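Local coordinates for LDL receptor adaptor protein (Rattus norvegicus, PDB 3SO6) that acts as a clathrin-associated sorting adapter for endocytosis of the LDL receptor, its phosphotyrosine-interaction (PTB) domain binding the NPXY motif of the receptor tail, at residues 4-9 and 116-121; 23-28 and 74-79; 31-36 and 81-86. One frame throughout, in Å; residues are numbered along the deposited sequence.

Contact 1 of 3, residues 4-9 and 116-121; sequences MVFSLK and TLTVAQ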
ATOM      1  N   MET A   4       2.876 -12.773  -1.944  1.00 19.82           N
ATOM      2  CA  MET A   4       3.588 -12.376  -3.140  1.00 17.70           C
ATOM      3  C   MET A   4       4.544 -11.255  -2.802  1.00 17.23           C
ATOM      4  O   MET A   4       4.216 -10.332  -2.079  1.00 18.03           O
ATOM      5  CB  MET A   4       2.560 -11.870  -4.130  1.00 19.79           C
ATOM      6  CG  MET A   4       1.454 -12.883  -4.420  1.00 26.72           C
ATOM      7  SD  MET A   4       2.051 -14.401  -5.160  1.00 40.45           S
ATOM      8  CE  MET A   4       2.950 -13.722  -6.543  1.00 39.13           C
ATOM      9  N   VAL A   5       5.726 -11.324  -3.395  1.00 17.60           N
ATOM     10  CA  VAL A   5       6.853 -10.438  -3.067  1.00 17.49           C
ATOM     11  C   VAL A   5       7.148  -9.497  -4.238  1.00 17.32           C
ATOM     12  O   VAL A   5       7.201  -9.953  -5.389  1.00 19.46           O
ATOM     13  CB  VAL A   5       8.157 -11.286  -2.822  1.00 18.89           C
ATOM     14  CG1 VAL A   5       9.329 -10.379  -2.417  1.00 21.19           C
ATOM     15  CG2 VAL A   5       7.944 -12.361  -1.831  1.00 24.53           C
ATOM     16  N   PHE A   6       7.318  -8.206  -3.952  1.00 15.38           N
ATOM     17  CA  PHE A   6       7.715  -7.215  -4.935  1.00 13.94           C
ATOM     18  C   PHE A   6       8.868  -6.420  -4.399  1.00 14.72           C
ATOM     19  O   PHE A   6       8.872  -6.017  -3.230  1.00 17.90           O
ATOM     20  CB  PHE A   6       6.532  -6.266  -5.168  1.00 13.86           C
ATOM     21  CG  PHE A   6       5.325  -6.960  -5.721  1.00 15.31           C
ATOM     22  CD1 PHE A   6       5.214  -7.298  -7.071  1.00 16.71           C
ATOM     23  CD2 PHE A   6       4.305  -7.339  -4.837  1.00 16.98           C
ATOM     24  CE1 PHE A   6       4.067  -7.984  -7.539  1.00 19.53           C
ATOM     25  CE2 PHE A   6       3.205  -7.969  -5.256  1.00 21.67           C
ATOM     26  CZ  PHE A   6       3.082  -8.337  -6.582  1.00 19.55           C
ATOM     27  N   SER A   7       9.834  -6.146  -5.271  1.00 18.03           N
ATOM     28  CA  SER A   7      11.039  -5.415  -4.845  1.00 17.74           C
ATOM     29  C   SER A   7      10.942  -4.025  -5.483  1.00 18.22           C
ATOM     30  O   SER A   7      11.180  -3.907  -6.677  1.00 18.82           O
ATOM     31  CB  SER A   7      12.322  -6.127  -5.392  1.00 19.77           C
ATOM     32  OG  SER A   7      12.371  -7.482  -5.023  1.00 25.45           O
ATOM     33  N   LEU A   8      10.571  -3.014  -4.704  1.00 14.84           N
ATOM     34  CA  LEU A   8      10.207  -1.695  -5.192  1.00 14.54           C
ATOM     35  C   LEU A   8      11.147  -0.623  -4.541  1.00 14.65           C
ATOM     36  O   LEU A   8      12.096  -0.947  -3.808  1.00 15.41           O
ATOM     37  CB  LEU A   8       8.741  -1.399  -4.781  1.00 13.90           C
ATOM     38  CG  LEU A   8       7.700  -2.469  -5.207  1.00 13.64           C
ATOM     39  CD1 LEU A   8       6.355  -1.929  -4.833  1.00 16.16           C
ATOM     40  CD2 LEU A   8       7.725  -2.768  -6.652  1.00 15.35           C
ATOM     41  N   LYS A   9      10.932   0.629  -4.912  1.00 14.54           N
ATOM     42  CA  LYS A   9      11.638   1.743  -4.296  1.00 13.09           C
ATOM     43  C   LYS A   9      10.614   2.574  -3.544  1.00 13.22           C
ATOM     44  O   LYS A   9       9.515   2.793  -4.047  1.00 15.56           O
ATOM     45  CB  LYS A   9      12.325   2.578  -5.352  1.00 15.41           C
ATOM     46  CG  LYS A   9      13.513   1.863  -5.932  1.00 18.72           C
ATOM     47  CD  LYS A   9      14.115   2.672  -7.069  1.00 26.15           C
ATOM     48  CE  LYS A   9      15.106   1.894  -7.977  1.00 31.01           C
ATOM     49  NZ  LYS A   9      15.861   2.807  -8.876  1.00 37.14           N
ATOM     50  N   THR A 116      -1.085  -3.593  -7.422  1.00  8.72           N
ATOM     51  CA  THR A 116      -2.439  -3.174  -7.025  1.00  8.86           C
ATOM     52  C   THR A 116      -3.402  -4.350  -7.071  1.00  9.05           C
ATOM     53  O   THR A 116      -4.241  -4.527  -6.181  1.00  9.85           O
ATOM     54  CB  THR A 116      -2.868  -1.946  -7.825  1.00 10.53           C
ATOM     55  OG1 THR A 116      -1.783  -1.003  -7.887  1.00 14.81           O
ATOM     56  CG2 THR A 116      -4.102  -1.421  -7.266  1.00 10.73           C
ATOM     57  N   LEU A 117      -3.321  -5.148  -8.155  1.00  9.49           N
ATOM     58  CA  LEU A 117      -4.221  -6.287  -8.322  1.00  9.68           C
ATOM     59  C   LEU A 117      -3.950  -7.345  -7.233  1.00  9.29           C
ATOM     60  O   LEU A 117      -4.871  -8.054  -6.818  1.00 11.07           O
ATOM     61  CB  LEU A 117      -4.037  -6.881  -9.699  1.00 11.39           C
ATOM     62  CG  LEU A 117      -4.654  -5.971 -10.794  1.00 14.10           C
ATOM     63  CD1 LEU A 117      -4.172  -6.463 -12.134  1.00 21.70           C
ATOM     64  CD2 LEU A 117      -6.122  -5.881 -10.758  1.00 16.40           C
ATOM     65  N   THR A 118      -2.696  -7.494  -6.832  1.00  9.20           N
ATOM     66  CA  THR A 118      -2.336  -8.469  -5.788  1.00  9.67           C
ATOM     67  C   THR A 118      -2.918  -7.979  -4.448  1.00  9.08           C
ATOM     68  O   THR A 118      -3.453  -8.788  -3.676  1.00  9.93           O
ATOM     69  CB  THR A 118      -0.840  -8.621  -5.708  1.00 11.24           C
ATOM     70  OG1 THR A 118      -0.384  -9.051  -6.979  1.00 14.02           O
ATOM     71  CG2 THR A 118      -0.454  -9.631  -4.682  1.00 12.33           C
ATOM     72  N   VAL A 119      -2.770  -6.701  -4.140  1.00  8.86           N
ATOM     73  CA  VAL A 119      -3.370  -6.135  -2.922  1.00  9.67           C
ATOM     74  C   VAL A 119      -4.876  -6.280  -2.930  1.00  9.37           C
ATOM     75  O   VAL A 119      -5.465  -6.633  -1.922  1.00 10.34           O
ATOM     76  CB  VAL A 119      -2.865  -4.726  -2.658  1.00  8.95           C
ATOM     77  CG1 VAL A 119      -3.537  -4.125  -1.446  1.00 11.99           C
ATOM     78  CG2 VAL A 119      -1.327  -4.693  -2.510  1.00 10.44           C
ATOM     79  N   ALA A 120      -5.517  -6.092  -4.086  1.00 10.18           N
ATOM     80  CA  ALA A 120      -6.971  -6.305  -4.182  1.00 10.33           C
ATOM     81  C   ALA A 120      -7.330  -7.726  -3.818  1.00 10.71           C
ATOM     82  O   ALA A 120      -8.369  -7.948  -3.166  1.00 11.29           O
ATOM     83  CB  ALA A 120      -7.435  -6.038  -5.624  1.00 13.95           C
ATOM     84  N   GLN A 121      -6.541  -8.697  -4.295  1.00 10.56           N
ATOM     85  CA  GLN A 121      -6.792 -10.064  -3.895  1.00 11.73           C
ATOM     86  C   GLN A 121      -6.669 -10.254  -2.397  1.00 10.69           C
ATOM     87  O   GLN A 121      -7.499 -10.958  -1.786  1.00 11.51           O
ATOM     88  CB  GLN A 121      -5.906 -11.051  -4.643  1.00 14.07           C
ATOM     89  CG  GLN A 121      -6.254 -12.525  -4.320  1.00 17.26           C
ATOM     90  CD  GLN A 121      -5.161 -13.569  -4.769  1.00 24.76           C
ATOM     91  OE1 GLN A 121      -4.181 -13.233  -5.434  1.00 24.48           O
ATOM     92  NE2 GLN A 121      -5.361 -14.865  -4.375  1.00 26.37           N
TER
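Phe6 and Thr118 are turned to meet by their first torsions. Phe6 CG lies anti to its own carbonyl carbon (chi1 -62°), and the ring reaches from the strand toward the helix. In Thr118 the same choice (chi1 -59°) puts OG1 beside the backbone N and leaves the methyl CG2 anti to that N. This is strand-to-helix packing in a PTB domain, the PH-like fold in which a long C-terminal helix closes one end of a strongly bent antiparallel sheet. Segment 4-9 belongs to the first strand, 4-16, and segment 116-121 to that helix, 109-131.

The two side chains come from opposite directions. Thr118 OG1 sits at the ring edge, close to the ring plane, 3.6 Å from Phe6 CZ. Thr118 CB lies 4.0 Å from the same Phe6 CZ. The hydroxyl makes its hydrogen bond elsewhere, to the carbonyl O of Ala114 one helical turn back. What it offers the ring is therefore packing. With an alanine in place of Phe6, Thr118 would probably lose its neighbour at OG1 and CB, and a gap would open between strand and helix.

Strand 44-51 adjoins on the sheet side: its Val50 pairs with the backbone of Met4 and also touches Thr118. The contact lies at the surface, and Met4 is exposed. Met4 bends at chi2 and chi3 and crosses Thr118 at about a right angle. Its CB and CG share one methyl: Met4 CG is 3.8 Å from Thr118 CG2.

Contact 2 of 3, residues 23-28 and 74-79; sequences ELSAAA and ISYCTA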
ATOM      1  N   GLU A  23      -9.471  10.697  -5.593  1.00 11.31           N
ATOM      2  CA  GLU A  23      -9.113  12.114  -5.511  1.00 12.28           C
ATOM      3  C   GLU A  23      -8.021  12.341  -4.457  1.00 13.86           C
ATOM      4  O   GLU A  23      -7.117  13.212  -4.598  1.00 15.82           O
ATOM      5  CB  GLU A  23     -10.348  12.981  -5.267  1.00 13.20           C
ATOM      6  CG  GLU A  23     -10.913  13.037  -3.861  1.00 14.79           C
ATOM      7  CD  GLU A  23     -11.601  11.786  -3.319  1.00 15.34           C
ATOM      8  OE1 GLU A  23     -11.590  10.694  -3.923  1.00 16.21           O
ATOM      9  OE2 GLU A  23     -12.187  11.871  -2.233  1.00 18.81           O
ATOM     10  N   LEU A  24      -8.088  11.542  -3.415  1.00 12.43           N
ATOM     11  CA  LEU A  24      -7.162  11.622  -2.312  1.00 14.49           C
ATOM     12  C   LEU A  24      -5.835  11.051  -2.720  1.00 12.29           C
ATOM     13  O   LEU A  24      -4.775  11.651  -2.447  1.00 12.19           O
ATOM     14  CB  LEU A  24      -7.688  10.796  -1.065  1.00 18.14           C
ATOM     15  CG  LEU A  24      -8.907  11.360  -0.392  1.00 18.73           C
ATOM     16  CD1 LEU A  24      -9.926  10.287   0.048  1.00 22.79           C
ATOM     17  CD2 LEU A  24      -8.500  12.282   0.734  1.00 20.00           C
ATOM     18  N   SER A  25      -5.870   9.841  -3.291  1.00 12.51           N
ATOM     19  CA  SER A  25      -4.616   9.184  -3.625  1.00 11.32           C
ATOM     20  C   SER A  25      -3.879   9.926  -4.727  1.00 10.61           C
ATOM     21  O   SER A  25      -2.651   9.968  -4.697  1.00 11.79           O
ATOM     22  CB  SER A  25      -4.823   7.709  -3.976  1.00 11.91           C
ATOM     23  OG  SER A  25      -5.624   7.520  -5.102  1.00 12.77           O
ATOM     24  N   ALA A  26      -4.617  10.424  -5.720  1.00  9.94           N
ATOM     25  CA  ALA A  26      -3.947  11.136  -6.809  1.00 10.21           C
ATOM     26  C   ALA A  26      -3.177  12.316  -6.253  1.00 10.63           C
ATOM     27  O   ALA A  26      -2.044  12.563  -6.649  1.00 11.78           O
ATOM     28  CB  ALA A  26      -4.927  11.581  -7.882  1.00 11.85           C
ATOM     29  N   ALA A  27      -3.806  13.108  -5.359  1.00 10.85           N
ATOM     30  CA  ALA A  27      -3.118  14.291  -4.832  1.00 11.15           C
ATOM     31  C   ALA A  27      -1.981  13.908  -3.944  1.00 10.00           C
ATOM     32  O   ALA A  27      -0.919  14.545  -3.941  1.00 11.38           O
ATOM     33  CB  ALA A  27      -4.104  15.205  -4.116  1.00 11.91           C
ATOM     34  N   ALA A  28      -2.125  12.810  -3.198  1.00 10.59           N
ATOM     35  CA  ALA A  28      -1.079  12.371  -2.265  1.00 10.58           C
ATOM     36  C   ALA A  28       0.146  11.949  -3.095  1.00 10.18           C
ATOM     37  O   ALA A  28       1.266  12.263  -2.723  1.00 11.16           O
ATOM     38  CB  ALA A  28      -1.522  11.208  -1.409  1.00 11.66           C
ATOM     39  N   ILE A  74      -5.605  -1.033   6.235  1.00 12.30           N
ATOM     40  CA  ILE A  74      -5.371  -0.517   4.876  1.00 11.39           C
ATOM     41  C   ILE A  74      -6.751  -0.243   4.312  1.00 11.66           C
ATOM     42  O   ILE A  74      -7.617  -1.150   4.329  1.00 12.61           O
ATOM     43  CB  ILE A  74      -4.609  -1.548   4.017  1.00 11.50           C
ATOM     44  CG1 ILE A  74      -3.251  -1.918   4.641  1.00 12.53           C
ATOM     45  CG2 ILE A  74      -4.538  -1.022   2.599  1.00 12.76           C
ATOM     46  CD1 ILE A  74      -2.571  -3.118   3.936  1.00 13.73           C
ATOM     47  N   SER A  75      -7.005   0.994   3.885  1.00  9.86           N
ATOM     48  CA  SER A  75      -8.317   1.331   3.357  1.00 12.68           C
ATOM     49  C   SER A  75      -8.410   1.249   1.890  1.00 10.94           C
ATOM     50  O   SER A  75      -9.512   1.046   1.360  1.00 11.72           O
ATOM     51  CB  SER A  75      -8.712   2.748   3.805  1.00 12.17           C
ATOM     52  OG  SER A  75      -7.646   3.616   3.532  1.00 13.71           O
ATOM     53  N   TYR A  76      -7.293   1.420   1.168  1.00 10.80           N
ATOM     54  CA  TYR A  76      -7.382   1.734  -0.285  0.50 10.49           C
ATOM     55  C   TYR A  76      -6.027   1.440  -0.913  1.00 10.30           C
ATOM     56  O   TYR A  76      -4.990   1.659  -0.257  1.00 10.23           O
ATOM     57  CB  TYR A  76      -7.727   3.243  -0.398  0.50 10.99           C
ATOM     58  CG  TYR A  76      -8.186   3.708  -1.789  0.50  9.15           C
ATOM     59  CD1 TYR A  76      -9.443   3.418  -2.287  0.50 12.34           C
ATOM     60  CD2 TYR A  76      -7.325   4.495  -2.604  0.50  9.51           C
ATOM     61  CE1 TYR A  76      -9.838   3.883  -3.526  0.50 12.18           C
ATOM     62  CE2 TYR A  76      -7.716   4.913  -3.858  0.50 10.62           C
ATOM     63  CZ  TYR A  76      -8.961   4.612  -4.318  0.50 12.87           C
ATOM     64  OH  TYR A  76      -9.321   5.028  -5.578  0.50 15.32           O
ATOM     65  N   CYS A  77      -6.010   1.053  -2.186  1.00  8.57           N
ATOM     66  CA  CYS A  77      -4.786   1.014  -2.900  1.00  8.88           C
ATOM     67  C   CYS A  77      -4.990   1.439  -4.347  1.00 10.16           C
ATOM     68  O   CYS A  77      -6.111   1.414  -4.841  1.00 10.66           O
ATOM     69  CB  CYS A  77      -4.080  -0.337  -2.825  1.00 10.28           C
ATOM     70  SG  CYS A  77      -4.915  -1.671  -3.690  1.00 13.36           S
ATOM     71  N   THR A  78      -3.882   1.795  -4.990  1.00  8.79           N
ATOM     72  CA  THR A  78      -3.943   2.392  -6.331  1.00  9.09           C
ATOM     73  C   THR A  78      -2.698   2.130  -7.173  1.00  8.06           C
ATOM     74  O   THR A  78      -1.599   2.191  -6.637  1.00  9.60           O
ATOM     75  CB  THR A  78      -4.187   3.931  -6.203  1.00 10.40           C
ATOM     76  OG1 THR A  78      -4.257   4.533  -7.482  1.00 13.28           O
ATOM     77  CG2 THR A  78      -3.045   4.664  -5.428  1.00 13.80           C
ATOM     78  N   ALA A  79      -2.907   1.903  -8.469  1.00 10.10           N
ATOM     79  CA  ALA A  79      -1.896   2.119  -9.443  1.00 10.61           C
ATOM     80  C   ALA A  79      -2.241   3.524  -9.997  1.00 10.62           C
ATOM     81  O   ALA A  79      -3.302   3.693 -10.642  1.00 12.88           O
ATOM     82  CB  ALA A  79      -1.951   1.062 -10.508  1.00 11.57           C
TER
HETATM   83  O   HOH W   1      -4.157   7.362  -7.426  1.00 14.56           O
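Ser25 meets Thr78, directly and through a water, and the ring of Tyr76 in a small, buried helix-to-strand contact at the edge of the PTB-domain sheet. Helix 22-38 carries Ser25. Strand 74-79, the outermost strand of this chain's sheet on this side, carries its two partners, which flank Cys77. Thr78 is the nearest residue by backbone, with Ser25 CA and Thr78 CA 7.3 Å apart.

Ser25 CB packs on the threonine methyl, 3.8 Å from Thr78 CG2. With OG1 anti to the backbone N (chi1 -180°), that CG2 lies between the N and the carbonyl carbon and meets Ser25 CB. Tyr76 has two conformers, so its half of the contact is less certain. In one of them the ring edge meets the hydroxyl near the ring plane, Ser25 OG lying 3.6 Å from Tyr76 CE2.

A water joins the two hydroxyls. It lies 2.8 Å from Ser25 OG and donates a hydrogen bond to Thr78 OG1, also at 2.8 Å. The direct distance from Ser25 OG to Thr78 OG1 is 4.1 Å, so the water bridges them. Ser25 OG also makes a weak hydrogen bond to the carbonyl O of Glu22, within its own helix. Thr78 OG1 has a further partner, a polar side chain of the bound peptide.

That peptide extends the sheet, pairing antiparallel with residues 76-79, as expected of a PTB ligand. On its other edge strand 74-79 pairs with strand 86-92. Helix 22-38 packs on the Tyr76 and Thr78 face. Cys77 has its CB directed away from that helix, and its side chain touches Thr116 and Val119 of helix 109-131.

Contact 3 of 3, residues 31-36 and 81-86; sequences RIVATA and KMHDKV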
ATOM      1  N   ARG A  31       2.124  14.801  -4.391  1.00 12.00           N
ATOM      2  CA  ARG A  31       2.940  15.438  -3.393  1.00 13.17           C
ATOM      3  C   ARG A  31       4.161  14.604  -3.095  1.00 11.36           C
ATOM      4  O   ARG A  31       5.289  15.164  -2.975  1.00 12.54           O
ATOM      5  CB  ARG A  31       2.142  15.518  -2.041  1.00 15.87           C
ATOM      6  CG  ARG A  31       1.060  16.549  -1.908  1.00 21.48           C
ATOM      7  CD  ARG A  31       0.625  16.801  -0.472  1.00 22.74           C
ATOM      8  NE  ARG A  31      -0.123  15.692   0.147  1.00 20.30           N
ATOM      9  CZ  ARG A  31      -1.430  15.409  -0.063  1.00 17.46           C
ATOM     10  NH1 ARG A  31      -2.119  15.998  -1.019  1.00 20.61           N
ATOM     11  NH2 ARG A  31      -2.044  14.478   0.645  1.00 20.16           N
ATOM     12  N   ILE A  32       3.962  13.283  -2.896  1.00 10.37           N
ATOM     13  CA  ILE A  32       5.081  12.446  -2.500  1.00 10.83           C
ATOM     14  C   ILE A  32       6.100  12.417  -3.645  1.00  9.94           C
ATOM     15  O   ILE A  32       7.301  12.472  -3.382  1.00 10.83           O
ATOM     16  CB  ILE A  32       4.532  11.001  -2.226  1.00  9.91           C
ATOM     17  CG1 ILE A  32       3.643  10.972  -0.974  1.00 11.83           C
ATOM     18  CG2 ILE A  32       5.690  10.031  -2.096  1.00 12.47           C
ATOM     19  CD1 ILE A  32       2.820   9.673  -0.888  1.00 12.30           C
ATOM     20  N   VAL A  33       5.660  12.251  -4.866  1.00 10.18           N
ATOM     21  CA  VAL A  33       6.613  12.215  -6.000  1.00 10.96           C
ATOM     22  C   VAL A  33       7.410  13.534  -6.105  1.00  9.43           C
ATOM     23  O   VAL A  33       8.606  13.510  -6.304  1.00 10.46           O
ATOM     24  CB  VAL A  33       5.864  11.915  -7.350  1.00 10.46           C
ATOM     25  CG1 VAL A  33       6.726  12.184  -8.492  1.00 12.97           C
ATOM     26  CG2 VAL A  33       5.363  10.473  -7.362  1.00 13.22           C
ATOM     27  N   ALA A  34       6.746  14.682  -5.947  1.00 10.56           N
ATOM     28  CA  ALA A  34       7.451  15.977  -6.094  1.00 11.07           C
ATOM     29  C   ALA A  34       8.502  16.068  -4.956  1.00  9.76           C
ATOM     30  O   ALA A  34       9.636  16.513  -5.208  1.00 11.92           O
ATOM     31  CB  ALA A  34       6.432  17.122  -6.086  1.00 12.71           C
ATOM     32  N   THR A  35       8.135  15.658  -3.747  1.00 10.83           N
ATOM     33  CA  THR A  35       9.133  15.701  -2.602  1.00 13.00           C
ATOM     34  C   THR A  35      10.306  14.792  -2.869  1.00 11.58           C
ATOM     35  O   THR A  35      11.449  15.178  -2.679  1.00 14.77           O
ATOM     36  CB  THR A  35       8.424  15.352  -1.251  1.00 13.25           C
ATOM     37  OG1 THR A  35       7.383  16.344  -1.101  1.00 17.17           O
ATOM     38  CG2 THR A  35       9.399  15.317  -0.097  1.00 16.60           C
ATOM     39  N   ALA A  36      10.060  13.609  -3.448  1.00 12.33           N
ATOM     40  CA  ALA A  36      11.156  12.671  -3.666  1.00 11.59           C
ATOM     41  C   ALA A  36      12.064  13.227  -4.751  1.00 12.35           C
ATOM     42  O   ALA A  36      13.309  13.118  -4.651  1.00 14.25           O
ATOM     43  CB  ALA A  36      10.567  11.329  -4.100  1.00 13.16           C
ATOM     44  N   LYS A  81      -2.969   7.073 -11.832  1.00 12.55           N
ATOM     45  CA  LYS A  81      -3.178   7.419 -13.258  1.00 13.93           C
ATOM     46  C   LYS A  81      -2.079   8.301 -13.811  1.00 15.11           C
ATOM     47  O   LYS A  81      -1.495   7.994 -14.857  1.00 16.66           O
ATOM     48  CB  LYS A  81      -4.498   8.169 -13.399  1.00 15.95           C
ATOM     49  CG  LYS A  81      -4.870   8.502 -14.855  1.00 18.41           C
ATOM     50  CD  LYS A  81      -6.185   9.305 -14.892  1.00 23.47           C
ATOM     51  CE  LYS A  81      -6.445   9.808 -16.309  1.00 28.98           C
ATOM     52  NZ  LYS A  81      -7.648  10.738 -16.306  1.00 35.06           N
ATOM     53  N   MET A  82      -1.811   9.443 -13.171  0.50 14.29           N
ATOM     54  CA  MET A  82      -0.823  10.375 -13.707  0.50 14.68           C
ATOM     55  C   MET A  82       0.578   9.770 -13.628  0.50 13.33           C
ATOM     56  O   MET A  82       1.341   9.792 -14.607  0.50 13.50           O
ATOM     57  CB  MET A  82      -0.875  11.688 -12.918  0.50 16.99           C
ATOM     58  CG  MET A  82       0.279  12.618 -13.221  0.50 18.44           C
ATOM     59  SD  MET A  82      -0.078  14.324 -12.863  0.50 27.22           S
ATOM     60  CE  MET A  82      -1.183  14.600 -14.221  0.50 21.17           C
ATOM     61  N   HIS A  83       0.953   9.288 -12.453  1.00 12.56           N
ATOM     62  CA  HIS A  83       2.338   8.805 -12.209  1.00 11.61           C
ATOM     63  C   HIS A  83       2.223   7.295 -12.293  1.00 11.76           C
ATOM     64  O   HIS A  83       2.074   6.599 -11.267  1.00 11.48           O
ATOM     65  CB  HIS A  83       2.822   9.283 -10.845  1.00 12.82           C
ATOM     66  CG  HIS A  83       2.976  10.763 -10.781  1.00 14.01           C
ATOM     67  ND1 HIS A  83       4.049  11.425 -11.378  1.00 18.91           N
ATOM     68  CD2 HIS A  83       2.205  11.729 -10.210  1.00 18.32           C
ATOM     69  CE1 HIS A  83       3.918  12.733 -11.179  1.00 19.31           C
ATOM     70  NE2 HIS A  83       2.781  12.944 -10.532  1.00 19.23           N
ATOM     71  N   ASP A  84       2.146   6.786 -13.524  1.00 12.77           N
ATOM     72  CA  ASP A  84       1.670   5.412 -13.743  1.00 13.38           C
ATOM     73  C   ASP A  84       2.656   4.316 -13.375  1.00 11.97           C
ATOM     74  O   ASP A  84       2.271   3.125 -13.391  1.00 13.23           O
ATOM     75  CB  ASP A  84       1.072   5.249 -15.121  1.00 15.64           C
ATOM     76  CG  ASP A  84       2.113   5.285 -16.247  1.00 20.48           C
ATOM     77  OD1 ASP A  84       3.338   5.392 -16.006  1.00 22.17           O
ATOM     78  OD2 ASP A  84       1.689   5.148 -17.393  1.00 21.80           O
ATOM     79  N   LYS A  85       3.882   4.680 -12.949  1.00 12.02           N
ATOM     80  CA  LYS A  85       4.775   3.639 -12.366  1.00 11.38           C
ATOM     81  C   LYS A  85       4.592   3.555 -10.868  1.00  9.85           C
ATOM     82  O   LYS A  85       5.334   2.788 -10.206  1.00 10.84           O
ATOM     83  CB  LYS A  85       6.245   3.915 -12.682  1.00 13.27           C
ATOM     84  CG  LYS A  85       6.498   3.878 -14.185  1.00 14.87           C
ATOM     85  CD  LYS A  85       7.919   4.428 -14.514  1.00 17.88           C
ATOM     86  CE  LYS A  85       8.140   4.703 -15.994  1.00 19.14           C
ATOM     87  NZ  LYS A  85       9.564   5.186 -16.157  1.00 20.70           N
ATOM     88  N   VAL A  86       3.630   4.294 -10.294  1.00 10.30           N
ATOM     89  CA  VAL A  86       3.532   4.334  -8.785  1.00 10.40           C
ATOM     90  C   VAL A  86       2.372   3.483  -8.295  1.00  8.92           C
ATOM     91  O   VAL A  86       1.262   3.607  -8.818  1.00 10.38           O
ATOM     92  CB  VAL A  86       3.383   5.801  -8.295  1.00  9.51           C
ATOM     93  CG1 VAL A  86       3.147   5.872  -6.790  1.00 11.64           C
ATOM     94  CG2 VAL A  86       4.627   6.632  -8.745  1.00 11.86           C
TER
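Val33 lays its methyl CG1 over one face of the His83 imidazole. The carbon is 4.2 Å from the ring centroid and 26° off the ring normal, a CH-pi contact displaced from the centre. The nearest ring atom is on the far side from CB: Val33 CG1 to His83 CE1 is 3.9 Å. The second methyl of Val33 approaches the root of the ring, CG2 lying 4.2 Å from His83 CG. It also reaches Val86, where Val33 CG2 and Val86 CG2 are 4.1 Å apart. One valine thus serves both partners, and His83 and Val86 both direct their CB atoms toward the helix.

In His83, chi1 of -66° sets the ring beside the backbone N. With CB directed toward the helix, this brings an imidazole face to Val33. In one of two deposited conformers Met82 CG lies over the opposite face.

His83 and Val86 are the two ends of a type I beta turn. Val86 N bonds to His83 O at 2.9 Å, which closes the turn; both of its ends face Val33. The backbone N of His83 is bonded to a carboxylate oxygen of Asp80.

This is packing of helix 22-38 of the PTB domain against the connection between strands 74-79 and 86-92. Val29 of that helix also touches His83 and Val86. Toward the sheet, Val86 packs on Leu11 of strand 4-16 and Ala103 of strand 99-105.

Overall arrangement
The chain enters with strand 4-16, whose start is half of contact 1. Helix 22-38 follows and supplies the first segments of contacts 2 and 3. Strand 74-79 then returns to residues 23-28, closing contact 2, and the loop at 81-86 returns to 31-36, closing contact 3. The two cross along the chain; the centres of contacts 2 and 3 are about 11 Å apart. Both nest inside the long loop that contact 1 closes when helix 109-131 comes back to the first strand. Contact 1 also touches contact 2, where helix 109-131 packs on strand 74-79. Together the three tie both helices of the PTB domain to its sheet and to a connecting loop.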